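Peptide ABC transporter permease (Staphylococcus hominis, PDB 6EXS) probably transports peptides across the membrane as a POT-family member of the major facilitator superfamily, and binds a thioalcohol-conjugated peptide that is a body-odour precursor. Local coordinates at residues F23-E28 against Y155-L160; N131-V136 against A149-F154; G295-S300 against I370-A375. All blocks are in the same frame, centred on the assembly; numbering follows the deposited sequence.

Contact 1 of 3, residues F23-E28 against Y155-L160; sequences FVEFWE and YMSVNL. With C3H (2-[[(2~{R})-2-azanyl-3-[(3~{S})-3-methyl-1-oxidanyl-hexan-3-yl]sulfanyl-propanoyl]amino]ethanoic acid), chain O; OLC ((2R)-2,3-dihydroxypropyl (9Z)-octadec-9-enoate), chain L.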
loop_
_atom_site.group_PDB
_atom_site.type_symbol
_atom_site.label_atom_id
_atom_site.label_comp_id
_atom_site.label_asym_id
_atom_site.label_seq_id
_atom_site.Cartn_x
_atom_site.Cartn_y
_atom_site.Cartn_z
ATOM N N PHE A 23 -16.044 6.242 -8.049
ATOM C CA PHE A 23 -16.470 5.023 -8.761
ATOM C C PHE A 23 -15.272 4.344 -9.422
ATOM O O PHE A 23 -15.162 3.121 -9.357
ATOM C CB PHE A 23 -17.536 5.365 -9.815
ATOM C CG PHE A 23 -18.248 4.207 -10.490
ATOM C CD1 PHE A 23 -17.655 3.520 -11.543
ATOM C CD2 PHE A 23 -19.543 3.858 -10.126
ATOM C CE1 PHE A 23 -18.343 2.499 -12.215
ATOM C CE2 PHE A 23 -20.228 2.837 -10.795
ATOM C CZ PHE A 23 -19.626 2.166 -11.835
ATOM N N VAL A 24 -14.380 5.133 -10.055
ATOM C CA VAL A 24 -13.165 4.646 -10.724
ATOM C C VAL A 24 -12.209 4.022 -9.693
ATOM O O VAL A 24 -11.776 2.883 -9.882
ATOM C CB VAL A 24 -12.491 5.763 -11.568
ATOM C CG1 VAL A 24 -11.106 5.346 -12.055
ATOM C CG2 VAL A 24 -13.372 6.179 -12.739
ATOM N N GLU A 25 -11.905 4.751 -8.594
ATOM C CA GLU A 25 -11.026 4.257 -7.524
ATOM C C GLU A 25 -11.613 3.019 -6.845
ATOM O O GLU A 25 -10.884 2.055 -6.628
ATOM C CB GLU A 25 -10.713 5.362 -6.501
ATOM C CG GLU A 25 -9.710 4.975 -5.422
ATOM C CD GLU A 25 -8.247 4.870 -5.803
ATOM O OE1 GLU A 25 -7.417 4.747 -4.876
ATOM O OE2 GLU A 25 -7.919 4.946 -7.010
ATOM N N PHE A 26 -12.923 3.024 -6.546
ATOM C CA PHE A 26 -13.572 1.856 -5.935
ATOM C C PHE A 26 -13.245 0.555 -6.670
ATOM O O PHE A 26 -12.854 -0.411 -6.023
ATOM C CB PHE A 26 -15.109 2.024 -5.832
ATOM C CG PHE A 26 -15.799 0.752 -5.394
ATOM C CD1 PHE A 26 -15.874 0.409 -4.049
ATOM C CD2 PHE A 26 -16.330 -0.130 -6.330
ATOM C CE1 PHE A 26 -16.481 -0.784 -3.646
ATOM C CE2 PHE A 26 -16.933 -1.327 -5.923
ATOM C CZ PHE A 26 -16.994 -1.649 -4.584
ATOM N N TRP A 27 -13.438 0.539 -8.015
ATOM C CA TRP A 27 -13.267 -0.612 -8.893
ATOM C C TRP A 27 -11.816 -1.015 -9.115
ATOM O O TRP A 27 -11.550 -2.207 -9.300
ATOM C CB TRP A 27 -14.012 -0.404 -10.213
ATOM C CG TRP A 27 -15.503 -0.543 -10.040
ATOM C CD1 TRP A 27 -16.427 0.454 -10.107
ATOM C CD2 TRP A 27 -16.216 -1.724 -9.635
ATOM N NE1 TRP A 27 -17.675 -0.033 -9.811
ATOM C CE2 TRP A 27 -17.577 -1.368 -9.516
ATOM C CE3 TRP A 27 -15.844 -3.064 -9.406
ATOM C CZ2 TRP A 27 -18.567 -2.300 -9.168
ATOM C CZ3 TRP A 27 -16.824 -3.982 -9.054
ATOM C CH2 TRP A 27 -18.167 -3.601 -8.948
ATOM N N GLU A 28 -10.875 -0.060 -9.044
ATOM C CA GLU A 28 -9.451 -0.372 -9.142
ATOM C C GLU A 28 -8.987 -0.993 -7.820
ATOM O O GLU A 28 -8.209 -1.946 -7.841
ATOM C CB GLU A 28 -8.620 0.879 -9.487
ATOM C CG GLU A 28 -7.165 0.566 -9.831
ATOM C CD GLU A 28 -6.223 0.426 -8.650
ATOM O OE1 GLU A 28 -5.361 -0.481 -8.673
ATOM O OE2 GLU A 28 -6.356 1.220 -7.693
ATOM N N TYR A 155 -11.058 8.257 -0.052
ATOM C CA TYR A 155 -10.415 7.087 0.525
ATOM C C TYR A 155 -11.415 6.052 1.071
ATOM O O TYR A 155 -10.995 4.931 1.371
ATOM C CB TYR A 155 -9.352 7.488 1.549
ATOM C CG TYR A 155 -8.208 8.238 0.904
ATOM C CD1 TYR A 155 -7.373 7.616 -0.021
ATOM C CD2 TYR A 155 -7.954 9.565 1.221
ATOM C CE1 TYR A 155 -6.332 8.312 -0.640
ATOM C CE2 TYR A 155 -6.921 10.274 0.609
ATOM C CZ TYR A 155 -6.113 9.646 -0.324
ATOM O OH TYR A 155 -5.086 10.350 -0.910
ATOM N N MET A 156 -12.734 6.378 1.101
ATOM C CA MET A 156 -13.794 5.437 1.489
ATOM C C MET A 156 -13.974 4.413 0.376
ATOM O O MET A 156 -14.279 3.257 0.660
ATOM C CB MET A 156 -15.123 6.145 1.739
ATOM C CG MET A 156 -15.218 6.793 3.096
ATOM S SD MET A 156 -16.801 7.638 3.365
ATOM C CE MET A 156 -17.940 6.201 3.431
ATOM N N SER A 157 -13.776 4.841 -0.892
ATOM C CA SER A 157 -13.852 3.980 -2.075
ATOM C C SER A 157 -12.767 2.904 -2.014
ATOM O O SER A 157 -13.022 1.766 -2.411
ATOM C CB SER A 157 -13.738 4.803 -3.361
ATOM O OG SER A 157 -12.456 5.371 -3.591
ATOM N N VAL A 158 -11.583 3.261 -1.446
ATOM C CA VAL A 158 -10.407 2.405 -1.238
ATOM C C VAL A 158 -10.765 1.238 -0.294
ATOM O O VAL A 158 -10.675 0.077 -0.700
ATOM C CB VAL A 158 -9.162 3.228 -0.746
ATOM C CG1 VAL A 158 -8.009 2.313 -0.336
ATOM C CG2 VAL A 158 -8.694 4.225 -1.807
ATOM N N ASN A 159 -11.206 1.559 0.941
ATOM C CA ASN A 159 -11.601 0.592 1.973
ATOM C C ASN A 159 -12.874 -0.186 1.622
ATOM O O ASN A 159 -12.976 -1.355 2.013
ATOM C CB ASN A 159 -11.711 1.242 3.341
ATOM C CG ASN A 159 -10.430 1.853 3.830
ATOM O OD1 ASN A 159 -10.341 3.063 4.033
ATOM N ND2 ASN A 159 -9.413 1.035 4.044
ATOM N N LEU A 160 -13.819 0.427 0.857
ATOM C CA LEU A 160 -15.019 -0.299 0.416
ATOM C C LEU A 160 -14.637 -1.375 -0.604
ATOM O O LEU A 160 -15.141 -2.495 -0.523
ATOM C CB LEU A 160 -16.117 0.624 -0.130
ATOM C CG LEU A 160 -16.948 1.364 0.930
ATOM C CD1 LEU A 160 -17.594 2.588 0.342
ATOM C CD2 LEU A 160 -18.007 0.451 1.568
HETATM O O2 C3H O . -5.929 -0.070 1.490
HETATM C C11 C3H O . -6.466 -0.060 2.540
HETATM O O3 C3H O . -6.493 0.965 3.317
HETATM C C10 C3H O . -7.149 -1.240 3.167
HETATM N N1 C3H O . -6.592 -2.506 2.756
HETATM C C9 C3H O . -5.550 -3.038 3.372
HETATM O O1 C3H O . -4.525 -2.416 3.608
HETATM C C8 C3H O . -5.640 -4.461 3.816
HETATM N N C3H O . -6.755 -5.105 3.134
HETATM C C7 C3H O . -4.363 -5.224 3.462
HETATM S S C3H O . -3.173 -5.526 4.795
HETATM C C3 C3H O . -3.866 -6.698 6.080
HETATM C C4 C3H O . -4.016 -8.032 5.396
HETATM C C5 C3H O . -5.162 -6.075 6.614
HETATM C C6 C3H O . -6.024 -6.934 7.512
HETATM O O C3H O . -7.284 -7.165 6.971
HETATM C C2 C3H O . -2.910 -6.839 7.262
HETATM C C1 C3H O . -3.452 -6.369 8.601
HETATM C C C3H O . -2.445 -6.561 9.702
HETATM C C24 OLC L . -21.123 11.710 2.240
HETATM C C5 OLC L . -22.285 4.384 -1.615
HETATM C C4 OLC L . -22.015 5.806 -1.164
HETATM C C3 OLC L . -20.753 6.400 -1.766
HETATM C C2 OLC L . -20.537 7.874 -1.431
HETATM C C21 OLC L . -20.814 9.231 1.998
HETATM C C1 OLC L . -20.121 8.133 -0.011
HETATM C C22 OLC L . -20.142 10.560 2.245
HETATM O O19 OLC L . -19.210 7.578 0.546
HETATM O O25 OLC L . -20.496 12.914 2.655
HETATM O O23 OLC L . -19.472 10.500 3.507
HETATM O O20 OLC L . -20.898 9.065 0.562
#
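E25 and F26, from the ExxER signature of POT-family transporters on helix 16-44, pack against S157, V158 and L160 of helix 147-174 beside the peptide pocket. The short axes run at 27° and approach to 7.7 Å, and F26 CA lies 4.4 Å from S157 CA, a spacing consistent with a small serine at this position. Here the backbones nearly touch: F26 CA directs its hydrogen at S157 O (3.6 Å, 162° at H). S157 OG, placed between its backbone N and carbonyl carbon (chi1 69°), sits 3.3 Å from E25 CG, but its hydrogen bond goes to F154 O on its own helix. E25 runs alongside V158, both pointing the same way, which brings OE1 within 3.4 Å of V158 CG2. The F26 side chain crosses L160 at about a right angle, with F26 CE1 3.8 Å from L160 CB, which lies in the ring plane at its edge. N159, whose CB points away from 23-28, makes a weak hydrogen bond of 3.0 Å from ND2 to O3 of the bound peptide, C3H, while V158 CG1 approaches its O2. I132 of helix 110-137 packs on E25, and helix 338-357 reaches L160 through L344.

Contact 2 of 3, residues N131-V136 against A149-F154; sequences NISNIV and AGFVIF. With OLC ((2R)-2,3-dihydroxypropyl (9Z)-octadec-9-enoate), chain L.
The rings of F151 and F154 each present one face to a different methyl of V136. CG1 of V136 stands over F151, 4.0 Å from the ring centroid and 20° off the normal; CG2 of V136 stands over F154 at 3.9 Å from that centroid and 21° off its normal. Both are CH-pi contacts, displaced toward the rim. At the edge of F151, near the ring plane, is the backbone oxygen of S133, with S133 O 3.4 Å from F151 CE1. I132 adds an oblique contact at the far end of F154, its CG1 3.9 Å from F154 CZ, and the hydroxyl of S133 comes no closer than 4.1 Å, from S133 OG to F154 CE2; its nearer polar neighbour is Y155 OH.

F154 CG is anti to the backbone N (chi1 176°) on a CB that points toward the other helix. F151 CG lies beside its backbone N, and its CB does not point across, yet its ring end closes on S133 and V136. The rings occupy the gap between helices that stand well apart: the short axes approach only to 11.1 Å, and the nearest CA atoms, those of V136 and F151, are 7.5 Å apart. The segments run in roughly opposite senses in a transmembrane helical hairpin of this major facilitator superfamily fold, helices 110-137 and 147-174. L21 and E25 of helix 16-44 border the interface, the first on V136 and the second on I132 and F154.

No hydrogen bond or salt bridge crosses between the segments. Cohesion therefore rests on dispersion and methyl-to-ring contact, helped perhaps by a weak electrostatic attraction between the S133 carbonyl oxygen and the positively polarised ring hydrogens of F151.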
loop_
_atom_site.group_PDB
_atom_site.type_symbol
_atom_site.label_atom_id
_atom_site.label_comp_id
_atom_site.label_asym_id
_atom_site.label_seq_id
_atom_site.Cartn_x
_atom_site.Cartn_y
_atom_site.Cartn_z
ATOM N N ASN A 131 -1.401 9.938 -9.250
ATOM C CA ASN A 131 -1.991 10.864 -10.201
ATOM C C ASN A 131 -3.491 11.051 -10.055
ATOM O O ASN A 131 -3.943 12.193 -10.197
ATOM C CB ASN A 131 -1.573 10.487 -11.602
ATOM C CG ASN A 131 -0.093 10.784 -11.737
ATOM O OD1 ASN A 131 0.411 11.789 -11.206
ATOM N ND2 ASN A 131 0.662 9.883 -12.327
ATOM N N ILE A 132 -4.243 9.994 -9.689
ATOM C CA ILE A 132 -5.690 10.088 -9.405
ATOM C C ILE A 132 -5.909 10.980 -8.158
ATOM O O ILE A 132 -6.842 11.788 -8.143
ATOM C CB ILE A 132 -6.400 8.688 -9.299
ATOM C CG1 ILE A 132 -7.938 8.837 -9.152
ATOM C CG2 ILE A 132 -5.805 7.806 -8.201
ATOM C CD1 ILE A 132 -8.801 7.738 -9.783
ATOM N N SER A 133 -5.001 10.855 -7.150
ATOM C CA SER A 133 -5.015 11.583 -5.881
ATOM C C SER A 133 -4.822 13.064 -6.127
ATOM O O SER A 133 -5.520 13.893 -5.539
ATOM C CB SER A 133 -3.916 11.057 -4.962
ATOM O OG SER A 133 -4.460 10.566 -3.751
ATOM N N ASN A 134 -3.878 13.384 -7.018
ATOM C CA ASN A 134 -3.530 14.720 -7.442
ATOM C C ASN A 134 -4.737 15.412 -8.097
ATOM O O ASN A 134 -5.052 16.552 -7.732
ATOM C CB ASN A 134 -2.344 14.645 -8.392
ATOM C CG ASN A 134 -1.686 15.965 -8.628
ATOM O OD1 ASN A 134 -2.219 16.830 -9.322
ATOM N ND2 ASN A 134 -0.517 16.150 -8.044
ATOM N N ILE A 135 -5.422 14.714 -9.043
ATOM C CA ILE A 135 -6.615 15.214 -9.754
ATOM C C ILE A 135 -7.706 15.614 -8.758
ATOM O O ILE A 135 -8.230 16.719 -8.862
ATOM C CB ILE A 135 -7.114 14.231 -10.860
ATOM C CG1 ILE A 135 -6.079 14.127 -12.009
ATOM C CG2 ILE A 135 -8.489 14.648 -11.406
ATOM C CD1 ILE A 135 -6.174 12.838 -12.863
ATOM N N VAL A 136 -7.983 14.739 -7.765
ATOM C CA VAL A 136 -8.961 14.931 -6.675
ATOM C C VAL A 136 -8.743 16.285 -5.961
ATOM O O VAL A 136 -9.682 17.078 -5.863
ATOM C CB VAL A 136 -8.961 13.732 -5.687
ATOM C CG1 VAL A 136 -9.743 14.049 -4.421
ATOM C CG2 VAL A 136 -9.500 12.469 -6.350
ATOM N N ALA A 149 -12.335 16.967 3.549
ATOM C CA ALA A 149 -13.534 16.124 3.591
ATOM C C ALA A 149 -13.659 15.361 2.281
ATOM O O ALA A 149 -14.141 14.232 2.291
ATOM C CB ALA A 149 -14.777 16.975 3.829
ATOM N N GLY A 150 -13.209 15.977 1.182
ATOM C CA GLY A 150 -13.210 15.383 -0.150
ATOM C C GLY A 150 -12.320 14.161 -0.249
ATOM O O GLY A 150 -12.701 13.169 -0.876
ATOM N N PHE A 151 -11.136 14.215 0.391
ATOM C CA PHE A 151 -10.204 13.091 0.438
ATOM C C PHE A 151 -10.721 12.002 1.372
ATOM O O PHE A 151 -10.650 10.834 1.016
ATOM C CB PHE A 151 -8.792 13.552 0.817
ATOM C CG PHE A 151 -7.998 14.121 -0.339
ATOM C CD1 PHE A 151 -7.402 13.283 -1.278
ATOM C CD2 PHE A 151 -7.796 15.489 -0.455
ATOM C CE1 PHE A 151 -6.643 13.810 -2.328
ATOM C CE2 PHE A 151 -7.027 16.014 -1.500
ATOM C CZ PHE A 151 -6.459 15.171 -2.429
ATOM N N VAL A 152 -11.318 12.372 2.522
ATOM C CA VAL A 152 -11.925 11.399 3.441
ATOM C C VAL A 152 -12.944 10.540 2.655
ATOM O O VAL A 152 -12.893 9.310 2.748
ATOM C CB VAL A 152 -12.546 12.081 4.688
ATOM C CG1 VAL A 152 -13.497 11.141 5.435
ATOM C CG2 VAL A 152 -11.459 12.606 5.621
ATOM N N ILE A 153 -13.805 11.189 1.822
ATOM C CA ILE A 153 -14.776 10.508 0.943
ATOM C C ILE A 153 -14.010 9.659 -0.097
ATOM O O ILE A 153 -14.307 8.480 -0.235
ATOM C CB ILE A 153 -15.774 11.509 0.282
ATOM C CG1 ILE A 153 -16.672 12.168 1.345
ATOM C CG2 ILE A 153 -16.608 10.859 -0.846
ATOM C CD1 ILE A 153 -17.204 13.527 0.954
ATOM N N PHE A 154 -13.014 10.244 -0.796
ATOM C CA PHE A 154 -12.241 9.515 -1.811
ATOM C C PHE A 154 -11.615 8.217 -1.275
ATOM O O PHE A 154 -11.657 7.190 -1.954
ATOM C CB PHE A 154 -11.174 10.419 -2.468
ATOM C CG PHE A 154 -10.262 9.726 -3.457
ATOM C CD1 PHE A 154 -10.713 9.391 -4.727
ATOM C CD2 PHE A 154 -8.954 9.414 -3.119
ATOM C CE1 PHE A 154 -9.867 8.756 -5.638
ATOM C CE2 PHE A 154 -8.112 8.770 -4.028
ATOM C CZ PHE A 154 -8.570 8.459 -5.284
HETATM C C24 OLC L . -21.123 11.710 2.240
HETATM C C5 OLC L . -22.285 4.384 -1.615
HETATM C C4 OLC L . -22.015 5.806 -1.164
HETATM C C3 OLC L . -20.753 6.400 -1.766
HETATM C C2 OLC L . -20.537 7.874 -1.431
HETATM C C21 OLC L . -20.814 9.231 1.998
HETATM C C1 OLC L . -20.121 8.133 -0.011
HETATM C C22 OLC L . -20.142 10.560 2.245
HETATM O O19 OLC L . -19.210 7.578 0.546
HETATM O O25 OLC L . -20.496 12.914 2.655
HETATM O O23 OLC L . -19.472 10.500 3.507
HETATM O O20 OLC L . -20.898 9.065 0.562
#

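Contact 3 of 3, residues G295-S300 against I370-A375; sequences GMLFWS and IGTLLA. With OLC ((2R)-2,3-dihydroxypropyl (9Z)-octadec-9-enoate), chain F.
The backbones of G295-S300 and I370-A375 run in roughly the same direction, with short axes 34° apart in angle and 8.7 Å apart at closest approach, and the nearest CA pair is F298 with T372 at 4.8 Å. Both segments are regular helix, parts of helices 279-302 and 364-389. The close spacing coincides with G371 and A375 one turn apart, a small-xxx-small pattern that presents little bulk to the partner helix.

F298 fits against this low surface. Its CG is anti to the backbone N (chi1 176°), and the ring brings CD1 up to two groups at once. The G371 carbonyl oxygen lies at the ring edge near its plane, 3.5 Å from F298 CD1, and the A375 methyl reaches the same carbon obliquely, A375 CB to F298 CD1 being 3.6 Å. Beside it, the L297 and T372 side chains meet at a slant, with L297 CB 3.6 Å from T372 CG2. The threonine methyl thus packs on the L297 side chain, while OG1 is hydrogen-bonded to F368 O on its own helix and to L294 O on helix 279-302, just ahead of G295.

Around the pair, E410 and L413 of helix 396-418 pack on F298, and I474 of helix 460-479 on L297. L374 turns to the bound lipid, its CD2 3.6 Å from C16 of the monoolein. The F298 side chain is about 7 Å from the bound peptide, close to the ligand site without belonging to it.

Between the segments themselves the chemistry is apolar contact plus one carbonyl at a ring edge. A polar tie between the helices is the T372 hydroxyl, whose single proton can be donated fully to only one of its two carbonyl acceptors at a time.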
loop_
_atom_site.group_PDB
_atom_site.type_symbol
_atom_site.label_atom_id
_atom_site.label_comp_id
_atom_site.label_asym_id
_atom_site.label_seq_id
_atom_site.Cartn_x
_atom_site.Cartn_y
_atom_site.Cartn_z
ATOM N N GLY A 295 6.968 4.546 11.684
ATOM C CA GLY A 295 6.098 4.256 10.541
ATOM C C GLY A 295 6.469 2.966 9.825
ATOM O O GLY A 295 5.594 2.177 9.471
ATOM N N MET A 296 7.778 2.735 9.639
ATOM C CA MET A 296 8.328 1.544 8.996
ATOM C C MET A 296 8.019 0.285 9.831
ATOM O O MET A 296 7.557 -0.713 9.271
ATOM C CB MET A 296 9.842 1.711 8.784
ATOM C CG MET A 296 10.366 0.971 7.588
ATOM S SD MET A 296 12.071 1.407 7.151
ATOM C CE MET A 296 12.971 0.609 8.495
ATOM N N LEU A 297 8.244 0.359 11.175
ATOM C CA LEU A 297 7.979 -0.715 12.134
ATOM C C LEU A 297 6.491 -1.069 12.150
ATOM O O LEU A 297 6.147 -2.246 12.310
ATOM C CB LEU A 297 8.429 -0.335 13.561
ATOM C CG LEU A 297 9.923 -0.222 13.879
ATOM C CD1 LEU A 297 10.121 0.515 15.170
ATOM C CD2 LEU A 297 10.602 -1.601 13.951
ATOM N N PHE A 298 5.607 -0.059 11.982
ATOM C CA PHE A 298 4.158 -0.292 11.946
ATOM C C PHE A 298 3.745 -1.070 10.691
ATOM O O PHE A 298 3.034 -2.073 10.810
ATOM C CB PHE A 298 3.338 1.016 12.054
ATOM C CG PHE A 298 1.867 0.707 11.908
ATOM C CD1 PHE A 298 1.119 0.289 13.001
ATOM C CD2 PHE A 298 1.262 0.696 10.655
ATOM C CE1 PHE A 298 -0.205 -0.099 12.848
ATOM C CE2 PHE A 298 -0.062 0.306 10.507
ATOM C CZ PHE A 298 -0.778 -0.105 11.600
ATOM N N TRP A 299 4.147 -0.577 9.487
ATOM C CA TRP A 299 3.797 -1.209 8.216
ATOM C C TRP A 299 4.464 -2.557 8.015
ATOM O O TRP A 299 3.911 -3.374 7.286
ATOM C CB TRP A 299 4.033 -0.288 7.012
ATOM C CG TRP A 299 3.198 0.947 7.040
ATOM C CD1 TRP A 299 3.641 2.230 7.174
ATOM C CD2 TRP A 299 1.766 1.017 7.015
ATOM N NE1 TRP A 299 2.577 3.098 7.202
ATOM C CE2 TRP A 299 1.412 2.382 7.104
ATOM C CE3 TRP A 299 0.746 0.063 6.862
ATOM C CZ2 TRP A 299 0.080 2.814 7.084
ATOM C CZ3 TRP A 299 -0.570 0.484 6.847
ATOM C CH2 TRP A 299 -0.897 1.845 6.967
ATOM N N SER A 300 5.603 -2.824 8.678
ATOM C CA SER A 300 6.268 -4.135 8.565
ATOM C C SER A 300 5.334 -5.217 9.115
ATOM O O SER A 300 5.019 -6.170 8.403
ATOM C CB SER A 300 7.615 -4.137 9.290
ATOM O OG SER A 300 8.182 -5.437 9.338
ATOM N N ILE A 370 1.967 5.067 19.822
ATOM C CA ILE A 370 0.774 4.309 20.213
ATOM C C ILE A 370 0.460 3.247 19.147
ATOM O O ILE A 370 0.219 2.086 19.494
ATOM C CB ILE A 370 -0.438 5.241 20.486
ATOM C CG1 ILE A 370 -0.217 6.095 21.742
ATOM C CG2 ILE A 370 -1.745 4.444 20.602
ATOM C CD1 ILE A 370 -1.056 7.438 21.761
ATOM N N GLY A 371 0.496 3.658 17.876
ATOM C CA GLY A 371 0.242 2.799 16.725
ATOM C C GLY A 371 1.205 1.638 16.597
ATOM O O GLY A 371 0.767 0.496 16.440
ATOM N N THR A 372 2.526 1.927 16.682
ATOM C CA THR A 372 3.622 0.947 16.586
ATOM C C THR A 372 3.619 -0.033 17.759
ATOM O O THR A 372 3.837 -1.225 17.541
ATOM C CB THR A 372 4.977 1.647 16.449
ATOM O OG1 THR A 372 4.858 2.690 15.491
ATOM C CG2 THR A 372 6.058 0.710 16.007
ATOM N N LEU A 373 3.388 0.472 19.001
ATOM C CA LEU A 373 3.295 -0.354 20.208
ATOM C C LEU A 373 2.153 -1.339 20.029
ATOM O O LEU A 373 2.329 -2.519 20.327
ATOM C CB LEU A 373 3.034 0.501 21.462
ATOM C CG LEU A 373 4.225 1.204 22.110
ATOM C CD1 LEU A 373 3.750 2.211 23.136
ATOM C CD2 LEU A 373 5.209 0.209 22.737
ATOM N N LEU A 374 0.999 -0.863 19.492
ATOM C CA LEU A 374 -0.166 -1.705 19.213
ATOM C C LEU A 374 0.128 -2.753 18.123
ATOM O O LEU A 374 -0.274 -3.913 18.277
ATOM C CB LEU A 374 -1.427 -0.875 18.908
ATOM C CG LEU A 374 -2.147 -0.262 20.117
ATOM C CD1 LEU A 374 -3.071 0.849 19.691
ATOM C CD2 LEU A 374 -2.942 -1.298 20.878
ATOM N N ALA A 375 0.881 -2.366 17.064
ATOM C CA ALA A 375 1.306 -3.308 16.024
ATOM C C ALA A 375 2.196 -4.412 16.658
ATOM O O ALA A 375 1.969 -5.593 16.401
ATOM C CB ALA A 375 2.055 -2.586 14.926
HETATM C C18 OLC F . -6.969 -0.312 22.502
HETATM C C10 OLC F . -1.010 -8.340 24.374
HETATM C C9 OLC F . -0.851 -9.636 24.624
HETATM C C17 OLC F . -5.935 -1.009 23.362
HETATM C C11 OLC F . -2.091 -7.427 24.893
HETATM C C8 OLC F . -1.729 -10.521 25.475
HETATM C C24 OLC F . -4.167 -23.243 27.140
HETATM C C16 OLC F . -5.681 -2.462 22.974
HETATM C C12 OLC F . -2.690 -6.514 23.827
HETATM C C7 OLC F . -1.347 -11.996 25.405
HETATM C C15 OLC F . -4.698 -3.168 23.898
HETATM C C13 OLC F . -3.416 -5.307 24.400
HETATM C C6 OLC F . -2.354 -12.929 26.057
HETATM C C14 OLC F . -4.162 -4.487 23.365
HETATM C C5 OLC F . -1.913 -14.384 26.132
HETATM C C4 OLC F . -2.326 -15.231 24.940
HETATM C C3 OLC F . -3.234 -16.403 25.287
HETATM C C2 OLC F . -2.493 -17.719 25.525
HETATM C C21 OLC F . -3.406 -21.305 25.723
HETATM C C1 OLC F . -3.397 -18.919 25.593
HETATM C C22 OLC F . -3.243 -22.047 27.030
HETATM O O19 OLC F . -4.593 -18.889 25.447
HETATM O O25 OLC F . -3.815 -24.278 26.228
HETATM O O23 OLC F . -1.880 -22.459 27.199
HETATM O O20 OLC F . -2.702 -20.042 25.828
#

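Contacts 1 and 2 share helix 147-174 and adjoin directly: Y155 OH and S133 OG lie 2.9 Å apart, probably hydrogen-bonded, and E25 CB packs 3.6 Å from F154 CE1. Contact 3 is separate, its centre 25 Å from each of the others. Contacts 2 and 3 are buried, contact 1 partly so, yet contact 1 alone includes residues of the peptide pocket. Contacts 1 and 3 each pair near-parallel helices through a phenylalanine set against a small residue's carbonyl, though their crossing angles have opposite signs. Contact 2 joins roughly antiparallel neighbours with two rings between them. None has a hydrogen bond between its segments, and in contact 1 the E25 carboxylate meets a V158 methyl.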